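Long-range contacts in peroxinectin A (Dictyostelium discoideum, PDB 6ERC), which uses hydrogen peroxide to oxidise phenolic donors, iodide and thiocyanate, working as a secreted haem peroxidase: residues A[204-209]-A[332-337]; A[224-229]-A[339-344]; A[28-33]-A[399-404]; A[291-296]-A[459-464]. All blocks are in the same frame, centred on the assembly; numbering follows the deposited sequence.

Contact 1: A[204-209]-A[332-337]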
loop_
_atom_site.group_PDB
_atom_site.type_symbol
_atom_site.label_atom_id
_atom_site.label_comp_id
_atom_site.label_asym_id
_atom_site.label_seq_id
_atom_site.Cartn_x
_atom_site.Cartn_y
_atom_site.Cartn_z
ATOM N N ASP A 204 -16.864 6.533 15.480
ATOM C CA ASP A 204 -16.363 7.456 16.495
ATOM C C ASP A 204 -15.298 6.831 17.387
ATOM O O ASP A 204 -14.674 7.554 18.171
ATOM C CB ASP A 204 -17.507 7.988 17.367
ATOM C CG ASP A 204 -18.298 6.884 18.036
ATOM O OD1 ASP A 204 -18.820 6.013 17.312
ATOM O OD2 ASP A 204 -18.399 6.889 19.282
ATOM N N GLN A 205 -15.074 5.520 17.294
ATOM C CA GLN A 205 -13.992 4.871 18.022
ATOM C C GLN A 205 -12.732 4.695 17.184
ATOM O O GLN A 205 -11.699 4.294 17.730
ATOM C CB GLN A 205 -14.448 3.502 18.545
ATOM C CG GLN A 205 -15.509 3.579 19.641
ATOM C CD GLN A 205 -16.083 2.217 20.015
ATOM O OE1 GLN A 205 -17.253 2.111 20.391
ATOM N NE2 GLN A 205 -15.262 1.171 19.920
ATOM N N LEU A 206 -12.787 4.984 15.885
ATOM C CA LEU A 206 -11.609 4.893 15.036
ATOM C C LEU A 206 -10.728 6.124 15.201
ATOM O O LEU A 206 -11.199 7.218 15.528
ATOM C CB LEU A 206 -12.008 4.751 13.566
ATOM C CG LEU A 206 -12.893 3.563 13.185
ATOM C CD1 LEU A 206 -13.176 3.599 11.690
ATOM C CD2 LEU A 206 -12.255 2.237 13.579
ATOM N N TYR A 207 -9.434 5.937 14.963
ATOM C CA TYR A 207 -8.487 7.038 15.036
ATOM C C TYR A 207 -8.530 7.856 13.752
ATOM O O TYR A 207 -8.682 7.311 12.657
ATOM C CB TYR A 207 -7.075 6.509 15.286
ATOM C CG TYR A 207 -6.916 5.860 16.645
ATOM C CD1 TYR A 207 -6.701 6.628 17.782
ATOM C CD2 TYR A 207 -6.988 4.478 16.790
ATOM C CE1 TYR A 207 -6.559 6.043 19.024
ATOM C CE2 TYR A 207 -6.847 3.882 18.030
ATOM C CZ TYR A 207 -6.632 4.672 19.143
ATOM O OH TYR A 207 -6.491 4.087 20.380
ATOM N N SER A 208 -8.404 9.173 13.897
ATOM C CA SER A 208 -8.481 10.106 12.778
ATOM C C SER A 208 -7.066 10.464 12.330
ATOM O O SER A 208 -6.354 11.198 13.025
ATOM C CB SER A 208 -9.265 11.353 13.180
ATOM O OG SER A 208 -10.548 11.005 13.673
ATOM N N VAL A 209 -6.663 9.946 11.168
ATOM C CA VAL A 209 -5.349 10.205 10.596
ATOM C C VAL A 209 -5.519 10.644 9.145
ATOM O O VAL A 209 -6.603 10.564 8.565
ATOM C CB VAL A 209 -4.417 8.978 10.686
ATOM C CG1 VAL A 209 -4.121 8.642 12.146
ATOM C CG2 VAL A 209 -5.028 7.778 9.965
ATOM N N PHE A 332 -9.748 -3.030 11.367
ATOM C CA PHE A 332 -10.421 -1.836 11.879
ATOM C C PHE A 332 -10.813 -2.018 13.344
ATOM O O PHE A 332 -11.967 -1.839 13.735
ATOM C CB PHE A 332 -11.637 -1.494 11.019
ATOM C CG PHE A 332 -11.293 -1.194 9.589
ATOM C CD1 PHE A 332 -11.122 0.112 9.163
ATOM C CD2 PHE A 332 -11.123 -2.219 8.674
ATOM C CE1 PHE A 332 -10.797 0.390 7.848
ATOM C CE2 PHE A 332 -10.797 -1.945 7.360
ATOM C CZ PHE A 332 -10.634 -0.639 6.948
ATOM N N ASN A 333 -9.823 -2.373 14.161
ATOM C CA ASN A 333 -10.028 -2.627 15.586
ATOM C C ASN A 333 -9.133 -1.704 16.400
ATOM O O ASN A 333 -7.924 -1.968 16.532
ATOM C CB ASN A 333 -9.734 -4.087 15.923
ATOM C CG ASN A 333 -9.902 -4.387 17.398
ATOM O OD1 ASN A 333 -10.539 -3.628 18.130
ATOM N ND2 ASN A 333 -9.328 -5.499 17.845
ATOM N N PRO A 334 -9.664 -0.612 16.960
ATOM C CA PRO A 334 -8.825 0.260 17.797
ATOM C C PRO A 334 -8.378 -0.384 19.100
ATOM O O PRO A 334 -7.345 0.027 19.645
ATOM C CB PRO A 334 -9.729 1.475 18.062
ATOM C CG PRO A 334 -10.790 1.416 17.006
ATOM C CD PRO A 334 -11.001 -0.036 16.733
ATOM N N HIS A 335 -9.116 -1.370 19.619
ATOM C CA HIS A 335 -8.740 -1.987 20.888
ATOM C C HIS A 335 -7.336 -2.572 20.855
ATOM O O HIS A 335 -6.744 -2.791 21.919
ATOM C CB HIS A 335 -9.742 -3.080 21.261
ATOM C CG HIS A 335 -11.035 -2.547 21.789
ATOM N ND1 HIS A 335 -11.500 -2.843 23.053
ATOM C CD2 HIS A 335 -11.956 -1.727 21.231
ATOM C CE1 HIS A 335 -12.656 -2.233 23.248
ATOM N NE2 HIS A 335 -12.955 -1.549 22.158
ATOM N N ALA A 336 -6.790 -2.830 19.666
ATOM C CA ALA A 336 -5.439 -3.366 19.567
ATOM C C ALA A 336 -4.396 -2.422 20.150
ATOM O O ALA A 336 -3.292 -2.871 20.478
ATOM C CB ALA A 336 -5.107 -3.670 18.108
ATOM N N LEU A 337 -4.710 -1.133 20.281
ATOM C CA LEU A 337 -3.794 -0.160 20.862
ATOM C C LEU A 337 -4.136 0.185 22.309
ATOM O O LEU A 337 -3.581 1.144 22.851
ATOM C CB LEU A 337 -3.778 1.120 20.020
ATOM C CG LEU A 337 -3.371 0.992 18.548
ATOM C CD1 LEU A 337 -3.348 2.360 17.880
ATOM C CD2 LEU A 337 -2.019 0.310 18.408
#
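Pro334 is wedged against Gln205, Leu206 and Tyr207, and its ring carbons share out these neighbours. Pro334 CB touches Tyr207 CE2 at 3.8 Å and also lies near the backbone oxygen of Gln205. Pro334 CG, the far corner of the ring, meets Gln205 O at 3.1 Å and Leu206 CD2 at 3.8 Å. CD stays by the same leucine methyl, with Pro334 CD 4.1 Å from Leu206 CD2. Tyr207 carries its ring anti to its own carbonyl carbon (chi1 -66°). This turns the CE2 side of the ring past the proline, and Tyr207 CE2 meets Leu337 CD1 at 3.8 Å. Tyr207 OH runs by Leu337 CB at 4.0 Å. Both partners approach the tyrosine ring obliquely. No hydrogen bond crosses the contact, which is mainly apolar. Pro334 begins the 3-10 segment 334-336, and this turn presents Pro334 and Leu337 to one tyrosine. Phe332, two residues before Pro334, has its side chain about 7 Å from the bound haem at the nearest atoms. The contact joins two loops, one ahead of helix 218-241 and one ahead of helix 342-350. Tyr207 rests on Leu221 of helix 218-241, and Leu337 rests on Ser222.

Contact 2: A[224-229]-A[339-344]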
loop_
_atom_site.group_PDB
_atom_site.type_symbol
_atom_site.label_atom_id
_atom_site.label_comp_id
_atom_site.label_asym_id
_atom_site.label_seq_id
_atom_site.Cartn_x
_atom_site.Cartn_y
_atom_site.Cartn_z
ATOM N N HIS A 224 1.681 5.084 11.971
ATOM C CA HIS A 224 1.109 6.424 12.043
ATOM C C HIS A 224 1.473 7.093 13.361
ATOM O O HIS A 224 1.895 8.253 13.389
ATOM C CB HIS A 224 -0.411 6.361 11.886
ATOM C CG HIS A 224 -0.868 6.089 10.489
ATOM N ND1 HIS A 224 -0.654 4.884 9.856
ATOM C CD2 HIS A 224 -1.540 6.864 9.606
ATOM C CE1 HIS A 224 -1.170 4.930 8.641
ATOM N NE2 HIS A 224 -1.715 6.121 8.465
ATOM N N THR A 225 1.326 6.360 14.465
ATOM C CA THR A 225 1.541 6.942 15.784
ATOM C C THR A 225 2.977 7.426 15.948
ATOM O O THR A 225 3.216 8.561 16.378
ATOM C CB THR A 225 1.192 5.913 16.862
ATOM O OG1 THR A 225 -0.164 5.484 16.692
ATOM C CG2 THR A 225 1.359 6.504 18.256
ATOM N N LEU A 226 3.950 6.580 15.609
ATOM C CA LEU A 226 5.342 6.923 15.877
ATOM C C LEU A 226 5.776 8.143 15.078
ATOM O O LEU A 226 6.501 9.004 15.594
ATOM C CB LEU A 226 6.251 5.731 15.573
ATOM C CG LEU A 226 6.001 4.437 16.357
ATOM C CD1 LEU A 226 7.141 3.453 16.127
ATOM C CD2 LEU A 226 5.815 4.688 17.848
ATOM N N LEU A 227 5.344 8.246 13.820
ATOM C CA LEU A 227 5.720 9.406 13.020
ATOM C C LEU A 227 5.000 10.662 13.487
ATOM O O LEU A 227 5.500 11.774 13.281
ATOM C CB LEU A 227 5.437 9.146 11.541
ATOM C CG LEU A 227 6.300 8.075 10.871
ATOM C CD1 LEU A 227 5.958 7.972 9.388
ATOM C CD2 LEU A 227 7.787 8.351 11.057
ATOM N N LEU A 228 3.832 10.509 14.113
ATOM C CA LEU A 228 3.189 11.651 14.747
ATOM C C LEU A 228 3.962 12.086 15.987
ATOM O O LEU A 228 4.186 13.285 16.198
ATOM C CB LEU A 228 1.746 11.305 15.109
ATOM C CG LEU A 228 0.745 11.148 13.962
ATOM C CD1 LEU A 228 -0.569 10.599 14.492
ATOM C CD2 LEU A 228 0.514 12.463 13.242
ATOM N N ARG A 229 4.378 11.126 16.815
ATOM C CA ARG A 229 5.220 11.446 17.963
ATOM C C ARG A 229 6.509 12.119 17.515
ATOM O O ARG A 229 6.910 13.154 18.062
ATOM C CB ARG A 229 5.529 10.176 18.753
ATOM C CG ARG A 229 4.333 9.561 19.448
ATOM C CD ARG A 229 4.720 8.265 20.136
ATOM N NE ARG A 229 3.591 7.641 20.812
ATOM C CZ ARG A 229 3.661 6.500 21.486
ATOM N NH1 ARG A 229 4.812 5.847 21.576
ATOM N NH2 ARG A 229 2.577 6.007 22.070
ATOM N N ARG A 339 -3.197 -1.207 24.918
ATOM C CA ARG A 339 -1.975 -1.344 25.704
ATOM C C ARG A 339 -0.787 -0.644 25.050
ATOM O O ARG A 339 0.363 -1.034 25.274
ATOM C CB ARG A 339 -1.661 -2.823 25.935
ATOM C CG ARG A 339 -2.653 -3.539 26.850
ATOM C CD ARG A 339 -2.368 -5.038 26.924
ATOM N NE ARG A 339 -3.217 -5.720 27.902
ATOM C CZ ARG A 339 -3.296 -7.042 28.039
ATOM N NH1 ARG A 339 -2.581 -7.844 27.258
ATOM N NH2 ARG A 339 -4.098 -7.568 28.959
ATOM N N GLY A 340 -1.042 0.384 24.245
ATOM C CA GLY A 340 0.018 1.135 23.607
ATOM C C GLY A 340 0.569 0.442 22.374
ATOM O O GLY A 340 0.294 -0.724 22.092
ATOM N N VAL A 341 1.375 1.192 21.620
ATOM C CA VAL A 341 1.961 0.658 20.394
ATOM C C VAL A 341 3.173 -0.225 20.663
ATOM O O VAL A 341 3.521 -1.055 19.814
ATOM C CB VAL A 341 2.373 1.788 19.433
ATOM C CG1 VAL A 341 1.170 2.640 19.051
ATOM C CG2 VAL A 341 3.473 2.651 20.044
ATOM N N GLU A 342 3.829 -0.072 21.811
ATOM C CA GLU A 342 5.077 -0.795 22.053
ATOM C C GLU A 342 4.917 -2.302 21.920
ATOM O O GLU A 342 5.776 -2.938 21.284
ATOM C CB GLU A 342 5.636 -0.423 23.433
ATOM C CG GLU A 342 6.273 0.954 23.501
ATOM C CD GLU A 342 5.254 2.079 23.524
ATOM O OE1 GLU A 342 4.060 1.804 23.766
ATOM O OE2 GLU A 342 5.651 3.242 23.303
ATOM N N PRO A 343 3.882 -2.936 22.480
ATOM C CA PRO A 343 3.764 -4.397 22.321
ATOM C C PRO A 343 3.639 -4.841 20.872
ATOM O O PRO A 343 4.159 -5.902 20.507
ATOM C CB PRO A 343 2.504 -4.735 23.133
ATOM C CG PRO A 343 2.332 -3.594 24.074
ATOM C CD PRO A 343 2.824 -2.389 23.345
ATOM N N LEU A 344 2.955 -4.060 20.036
ATOM C CA LEU A 344 2.891 -4.375 18.613
ATOM C C LEU A 344 4.260 -4.241 17.965
ATOM O O LEU A 344 4.723 -5.159 17.277
ATOM C CB LEU A 344 1.883 -3.462 17.918
ATOM C CG LEU A 344 0.410 -3.773 18.181
ATOM C CD1 LEU A 344 -0.450 -2.590 17.776
ATOM C CD2 LEU A 344 -0.013 -5.027 17.427
#
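Val341 and Glu342 make the contacts of segment 339-344 with helix 218-241. Gly340 precedes them with a positive phi, and a side chain there would be crowded by Glu342 OE1. Val341 points toward the helix and splits its two methyls. Val341 CG1 lies 3.9 Å from Thr225 CB, while Thr225 OG1 bonds to Leu221 O. Val341 CG2 meets Leu226 CD2 at 3.8 Å. The same methyl lies obliquely near the guanidinium of Arg229, with Val341 CG2 3.8 Å from Arg229 NH1. Glu342 follows, its chain bent at chi2 (75°), which turns the carboxylate back to the arginine. Arg229 NH1 donates to Glu342 OE2 at 3.2 Å in a nearly straight salt bridge (162°). The oxygen lies in the guanidinium plane and is met on its syn side, but the donor stands 28° out of the carboxylate plane. Arg229 also binds Thr497 O through NH1 and Asp183 O through NH2. With an alanine in place of Arg229, the buried Glu342 carboxylate would probably lose its countercharge, and the carbonyls of Thr497 and Asp183 this donor. Leu344, at the start of helix 342-350, packs on Pro218 and Ser222 of helix 218-241 and on Met312 and Tyr314 of strand 311-315.

Contact 3: A[28-33]-A[399-404]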
loop_
_atom_site.group_PDB
_atom_site.type_symbol
_atom_site.label_atom_id
_atom_site.label_comp_id
_atom_site.label_asym_id
_atom_site.label_seq_id
_atom_site.Cartn_x
_atom_site.Cartn_y
_atom_site.Cartn_z
ATOM N N ARG A 28 0.228 4.253 -17.767
ATOM C CA ARG A 28 0.284 2.891 -18.281
ATOM C C ARG A 28 1.691 2.598 -18.779
ATOM O O ARG A 28 2.246 3.365 -19.572
ATOM C CB ARG A 28 -0.723 2.682 -19.418
ATOM C CG ARG A 28 -2.180 2.785 -19.005
ATOM C CD ARG A 28 -2.718 1.474 -18.454
ATOM N NE ARG A 28 -4.136 1.587 -18.123
ATOM C CZ ARG A 28 -4.881 0.601 -17.637
ATOM N NH1 ARG A 28 -4.356 -0.597 -17.420
ATOM N NH2 ARG A 28 -6.160 0.815 -17.367
ATOM N N LEU A 29 2.266 1.493 -18.307
ATOM C CA LEU A 29 3.481 0.972 -18.922
ATOM C C LEU A 29 3.167 0.143 -20.156
ATOM O O LEU A 29 3.989 0.069 -21.076
ATOM C CB LEU A 29 4.263 0.120 -17.922
ATOM C CG LEU A 29 4.586 0.759 -16.570
ATOM C CD1 LEU A 29 5.384 -0.217 -15.721
ATOM C CD2 LEU A 29 5.339 2.067 -16.750
ATOM N N ALA A 30 1.987 -0.477 -20.192
ATOM C CA ALA A 30 1.574 -1.337 -21.289
ATOM C C ALA A 30 0.134 -1.015 -21.662
ATOM O O ALA A 30 -0.677 -0.656 -20.806
ATOM C CB ALA A 30 1.698 -2.816 -20.907
ATOM N N ASN A 31 -0.176 -1.141 -22.948
ATOM C CA ASN A 31 -1.537 -0.893 -23.399
ATOM C C ASN A 31 -2.508 -1.787 -22.630
ATOM O O ASN A 31 -2.231 -2.974 -22.434
ATOM C CB ASN A 31 -1.671 -1.160 -24.899
ATOM C CG ASN A 31 -1.046 -0.076 -25.744
ATOM O OD1 ASN A 31 -1.700 0.905 -26.095
ATOM N ND2 ASN A 31 0.225 -0.247 -26.079
ATOM N N PRO A 32 -3.637 -1.259 -22.168
ATOM C CA PRO A 32 -4.652 -2.124 -21.560
ATOM C C PRO A 32 -5.507 -2.815 -22.610
ATOM O O PRO A 32 -5.678 -2.327 -23.729
ATOM C CB PRO A 32 -5.489 -1.148 -20.723
ATOM C CG PRO A 32 -5.352 0.155 -21.423
ATOM C CD PRO A 32 -3.978 0.170 -22.033
ATOM N N ILE A 33 -6.039 -3.980 -22.236
ATOM C CA ILE A 33 -7.036 -4.662 -23.053
ATOM C C ILE A 33 -8.402 -4.102 -22.691
ATOM O O ILE A 33 -8.620 -3.620 -21.576
ATOM C CB ILE A 33 -6.984 -6.195 -22.870
ATOM C CG1 ILE A 33 -7.172 -6.586 -21.402
ATOM C CG2 ILE A 33 -5.674 -6.746 -23.401
ATOM C CD1 ILE A 33 -7.414 -8.074 -21.201
ATOM N N ARG A 399 4.812 -8.974 -20.215
ATOM C CA ARG A 399 6.253 -9.158 -20.359
ATOM C C ARG A 399 6.749 -8.596 -21.685
ATOM O O ARG A 399 7.746 -7.864 -21.729
ATOM C CB ARG A 399 6.604 -10.642 -20.234
ATOM C CG ARG A 399 6.500 -11.186 -18.818
ATOM C CD ARG A 399 6.860 -12.663 -18.743
ATOM N NE ARG A 399 8.242 -12.925 -19.148
ATOM C CZ ARG A 399 9.299 -12.809 -18.349
ATOM N NH1 ARG A 399 9.155 -12.428 -17.086
ATOM N NH2 ARG A 399 10.511 -13.073 -18.817
ATOM N N ARG A 400 6.061 -8.925 -22.782
ATOM C CA ARG A 400 6.445 -8.397 -24.087
ATOM C C ARG A 400 6.496 -6.873 -24.062
ATOM O O ARG A 400 7.465 -6.262 -24.528
ATOM C CB ARG A 400 5.469 -8.878 -25.165
ATOM C CG ARG A 400 5.536 -10.371 -25.487
ATOM C CD ARG A 400 4.697 -10.707 -26.730
ATOM N NE ARG A 400 4.591 -12.147 -26.982
ATOM C CZ ARG A 400 3.572 -12.919 -26.603
ATOM N NH1 ARG A 400 2.538 -12.406 -25.943
ATOM N NH2 ARG A 400 3.587 -14.217 -26.886
ATOM N N GLN A 401 5.457 -6.241 -23.513
ATOM C CA GLN A 401 5.384 -4.787 -23.499
ATOM C C GLN A 401 6.335 -4.156 -22.491
ATOM O O GLN A 401 6.520 -2.935 -22.525
ATOM C CB GLN A 401 3.949 -4.342 -23.217
ATOM C CG GLN A 401 2.973 -4.755 -24.306
ATOM C CD GLN A 401 1.603 -4.131 -24.145
ATOM O OE1 GLN A 401 1.429 -2.930 -24.347
ATOM N NE2 GLN A 401 0.619 -4.945 -23.784
ATOM N N LEU A 402 6.937 -4.947 -21.605
ATOM C CA LEU A 402 7.974 -4.461 -20.704
ATOM C C LEU A 402 9.374 -4.740 -21.227
ATOM O O LEU A 402 10.352 -4.452 -20.528
ATOM C CB LEU A 402 7.813 -5.095 -19.317
ATOM C CG LEU A 402 6.540 -4.747 -18.545
ATOM C CD1 LEU A 402 6.427 -5.613 -17.301
ATOM C CD2 LEU A 402 6.514 -3.272 -18.170
ATOM N N GLY A 403 9.497 -5.289 -22.432
ATOM C CA GLY A 403 10.796 -5.629 -22.975
ATOM C C GLY A 403 11.345 -6.949 -22.494
ATOM O O GLY A 403 12.552 -7.180 -22.605
ATOM N N LEU A 404 10.502 -7.822 -21.960
ATOM C CA LEU A 404 10.925 -9.128 -21.487
ATOM C C LEU A 404 10.496 -10.214 -22.467
ATOM O O LEU A 404 9.579 -10.035 -23.272
ATOM C CB LEU A 404 10.345 -9.410 -20.098
ATOM C CG LEU A 404 10.761 -8.422 -19.002
ATOM C CD1 LEU A 404 9.985 -8.674 -17.714
ATOM C CD2 LEU A 404 12.259 -8.500 -18.745
HETATM O O HOH W 1 -2.392 -4.925 -24.449
#
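The backbones come closest at Ala30 and Gln401, whose CA atoms are 5.6 Å apart, where an irregular loop meets the end of helix 395-401. Gln401 carries the largest share of the contact. Its chain is extended beyond CG (chi2 -171°) and lies along Ala30, with Ala30 CB 3.6 Å from Gln401 CB and 3.5 Å from Gln401 CD. That reach brings the amide to Asn31. Gln401 OE1 accepts the backbone N-H of Asn31 at 2.8 Å, with the donor tilted 29° from the carbonyl plane. Gln401 NE2 donates to a water at 3.1 Å, and the water donates to Asn31 O at 2.8 Å. One amide thus serves the Asn31 N-H directly and the Asn31 carbonyl through the water. The helix ends beside it in a Schellman motif, with Gly403 at positive phi and backbone bonds from Gly403 N to Arg400 O and from Leu404 N to Arg399 O. A leucine in place of Gln401 would probably leave the Asn31 N-H without this acceptor and the water without its amide donor. Next to the glutamine, Leu402 CD2 touches Leu29 CD1 at 4.1 Å. Leu29 N and Ala30 N both donate to the carboxylate of Glu295.

Contact 4: A[291-296]-A[459-464]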
loop_
_atom_site.group_PDB
_atom_site.type_symbol
_atom_site.label_atom_id
_atom_site.label_comp_id
_atom_site.label_asym_id
_atom_site.label_seq_id
_atom_site.Cartn_x
_atom_site.Cartn_y
_atom_site.Cartn_z
ATOM N N GLN A 291 3.749 10.369 -11.629
ATOM C CA GLN A 291 2.440 9.743 -11.501
ATOM C C GLN A 291 2.577 8.227 -11.422
ATOM O O GLN A 291 3.426 7.629 -12.087
ATOM C CB GLN A 291 1.557 10.135 -12.688
ATOM C CG GLN A 291 0.118 9.645 -12.604
ATOM C CD GLN A 291 -0.726 10.457 -11.645
ATOM O OE1 GLN A 291 -0.527 11.663 -11.492
ATOM N NE2 GLN A 291 -1.678 9.801 -10.993
ATOM N N VAL A 292 1.732 7.606 -10.596
ATOM C CA VAL A 292 1.789 6.161 -10.415
ATOM C C VAL A 292 1.295 5.463 -11.677
ATOM O O VAL A 292 0.371 5.933 -12.353
ATOM C CB VAL A 292 0.961 5.740 -9.188
ATOM C CG1 VAL A 292 0.911 4.213 -9.063
ATOM C CG2 VAL A 292 1.531 6.361 -7.922
ATOM N N SER A 293 1.910 4.330 -11.998
ATOM C CA SER A 293 1.485 3.528 -13.134
ATOM C C SER A 293 0.378 2.571 -12.716
ATOM O O SER A 293 0.338 2.086 -11.583
ATOM C CB SER A 293 2.655 2.734 -13.715
ATOM O OG SER A 293 3.050 1.704 -12.828
ATOM N N ASN A 294 -0.524 2.297 -13.658
ATOM C CA ASN A 294 -1.648 1.416 -13.372
ATOM C C ASN A 294 -1.178 0.017 -13.007
ATOM O O ASN A 294 -1.786 -0.640 -12.153
ATOM C CB ASN A 294 -2.587 1.367 -14.576
ATOM C CG ASN A 294 -4.016 1.085 -14.185
ATOM O OD1 ASN A 294 -4.301 0.116 -13.479
ATOM N ND2 ASN A 294 -4.928 1.943 -14.628
ATOM N N GLU A 295 -0.094 -0.449 -13.626
ATOM C CA GLU A 295 0.400 -1.791 -13.341
ATOM C C GLU A 295 1.078 -1.859 -11.981
ATOM O O GLU A 295 1.047 -2.909 -11.330
ATOM C CB GLU A 295 1.371 -2.241 -14.434
ATOM C CG GLU A 295 0.771 -2.291 -15.836
ATOM C CD GLU A 295 0.689 -0.921 -16.491
ATOM O OE1 GLU A 295 0.915 0.091 -15.794
ATOM O OE2 GLU A 295 0.401 -0.859 -17.706
ATOM N N PHE A 296 1.691 -0.759 -11.539
ATOM C CA PHE A 296 2.378 -0.746 -10.250
ATOM C C PHE A 296 1.399 -0.998 -9.112
ATOM O O PHE A 296 1.555 -1.946 -8.335
ATOM C CB PHE A 296 3.098 0.592 -10.059
ATOM C CG PHE A 296 3.712 0.770 -8.692
ATOM C CD1 PHE A 296 4.969 0.260 -8.407
ATOM C CD2 PHE A 296 3.037 1.462 -7.698
ATOM C CE1 PHE A 296 5.537 0.426 -7.152
ATOM C CE2 PHE A 296 3.604 1.632 -6.439
ATOM C CZ PHE A 296 4.853 1.114 -6.170
ATOM N N TYR A 459 10.776 -1.313 -9.738
ATOM C CA TYR A 459 11.960 -0.502 -9.997
ATOM C C TYR A 459 11.610 0.716 -10.838
ATOM O O TYR A 459 12.084 1.827 -10.568
ATOM C CB TYR A 459 13.027 -1.344 -10.698
ATOM C CG TYR A 459 14.317 -0.602 -10.973
ATOM C CD1 TYR A 459 14.435 0.247 -12.067
ATOM C CD2 TYR A 459 15.419 -0.758 -10.145
ATOM C CE1 TYR A 459 15.610 0.925 -12.322
ATOM C CE2 TYR A 459 16.600 -0.085 -10.394
ATOM C CZ TYR A 459 16.690 0.755 -11.483
ATOM O OH TYR A 459 17.865 1.429 -11.735
ATOM N N GLU A 460 10.769 0.529 -11.855
ATOM C CA GLU A 460 10.465 1.614 -12.780
ATOM C C GLU A 460 9.651 2.708 -12.102
ATOM O O GLU A 460 9.830 3.896 -12.396
ATOM C CB GLU A 460 9.729 1.058 -13.999
ATOM C CG GLU A 460 9.663 2.012 -15.185
ATOM C CD GLU A 460 8.530 3.017 -15.084
ATOM O OE1 GLU A 460 7.570 2.767 -14.324
ATOM O OE2 GLU A 460 8.599 4.059 -15.769
ATOM N N GLN A 461 8.755 2.333 -11.186
ATOM C CA GLN A 461 7.918 3.323 -10.519
ATOM C C GLN A 461 8.744 4.200 -9.585
ATOM O O GLN A 461 8.735 5.432 -9.696
ATOM C CB GLN A 461 6.797 2.627 -9.744
ATOM C CG GLN A 461 5.878 3.585 -9.005
ATOM C CD GLN A 461 5.202 4.568 -9.934
ATOM O OE1 GLN A 461 4.328 4.199 -10.717
ATOM N NE2 GLN A 461 5.610 5.826 -9.860
ATOM N N PHE A 462 9.464 3.582 -8.648
ATOM C CA PHE A 462 10.152 4.357 -7.623
ATOM C C PHE A 462 11.300 5.182 -8.188
ATOM O O PHE A 462 11.719 6.154 -7.551
ATOM C CB PHE A 462 10.646 3.431 -6.515
ATOM C CG PHE A 462 9.554 2.966 -5.595
ATOM C CD1 PHE A 462 8.885 3.868 -4.784
ATOM C CD2 PHE A 462 9.190 1.633 -5.543
ATOM C CE1 PHE A 462 7.877 3.449 -3.940
ATOM C CE2 PHE A 462 8.184 1.209 -4.698
ATOM C CZ PHE A 462 7.529 2.117 -3.895
ATOM N N PHE A 463 11.813 4.835 -9.367
ATOM C CA PHE A 463 12.744 5.735 -10.033
ATOM C C PHE A 463 12.066 7.054 -10.374
ATOM O O PHE A 463 12.666 8.127 -10.239
ATOM C CB PHE A 463 13.301 5.084 -11.295
ATOM C CG PHE A 463 14.304 5.934 -12.015
ATOM C CD1 PHE A 463 13.900 6.844 -12.976
ATOM C CD2 PHE A 463 15.653 5.827 -11.727
ATOM C CE1 PHE A 463 14.821 7.627 -13.639
ATOM C CE2 PHE A 463 16.579 6.607 -12.384
ATOM C CZ PHE A 463 16.161 7.509 -13.343
ATOM N N ARG A 464 10.805 6.994 -10.808
ATOM C CA ARG A 464 10.115 8.201 -11.240
ATOM C C ARG A 464 9.631 9.034 -10.058
ATOM O O ARG A 464 9.765 10.263 -10.075
ATOM C CB ARG A 464 8.949 7.837 -12.160
ATOM C CG ARG A 464 9.400 7.389 -13.544
ATOM C CD ARG A 464 8.234 7.147 -14.490
ATOM N NE ARG A 464 7.421 6.003 -14.086
ATOM C CZ ARG A 464 6.272 6.077 -13.421
ATOM N NH1 ARG A 464 5.619 4.964 -13.111
ATOM N NH2 ARG A 464 5.766 7.249 -13.067
HETATM O O HOH W 2 6.128 1.314 -12.707
#
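Gln461 lies across the ring of Phe296, and the ring in turn points its edge at Phe462. Gln461 CG sits over the centre of the Phe296 face, 3.5 Å from the ring centroid and 10° off the normal. This is a CH-pi contact. The Phe296 edge meets the face of Phe462 in an offset edge-to-face pair, with planes at 86° and centroids 5.3 Å apart. A bend at chi2 (59°) takes the Gln461 amide away from the ring and toward the loop backbone. There Gln461 OE1 accepts Ser293 N at 2.7 Å.

Arg464 comes to the same loop one helical turn on. Its NH2 donates to Gln291 O at 2.6 Å, and this oxygen lies nearly in the guanidinium plane. Glu460 is gripped side-on by the same guanidinium, NE to OE2 at 2.8 Å and NH1 to OE1. The pairing fixes the rotation of the group and turns NH2 to the loop. NH2 also bonds to Asn289 O. Ser293 is the N-cap of helix 294-300, its OG accepting Phe296 N at 3.1 Å. The same hydroxyl donates to a water, which donates to Glu460 OE1 at 2.6 Å.

Phe296 lies about 6 Å from the bound haem at the nearest side-chain atoms. It touches Ile80 of helix 70-80, and Phe462 touches Leu79 of that helix and Leu271 of helix 247-275. The start of helix 294-300 is thus held against helix 452-467, with helix 70-80 beside both rings.

In the fold
The four contacts form two pairs on opposite sides of the chain's centre. Contacts 1 and 2 have centres about 12 Å apart. Contact 2 has a segment on helix 218-241, and contact 1 packs against that helix; both use the chain leading into helix 342-350. They touch through Leu337 with Leu344 and Val209 with His224. Contacts 3 and 4 have centres about 13 Å apart and touch through Leu29 and Glu460. Between the pairs the centres lie 30 to 41 Å apart. In sequence contact 3 encloses contacts 1 and 2, which alternate, and contact 4 crosses all three. Distant parts of one haem peroxidase fold are so brought together, with contacts 1 and 4 reaching near the haem.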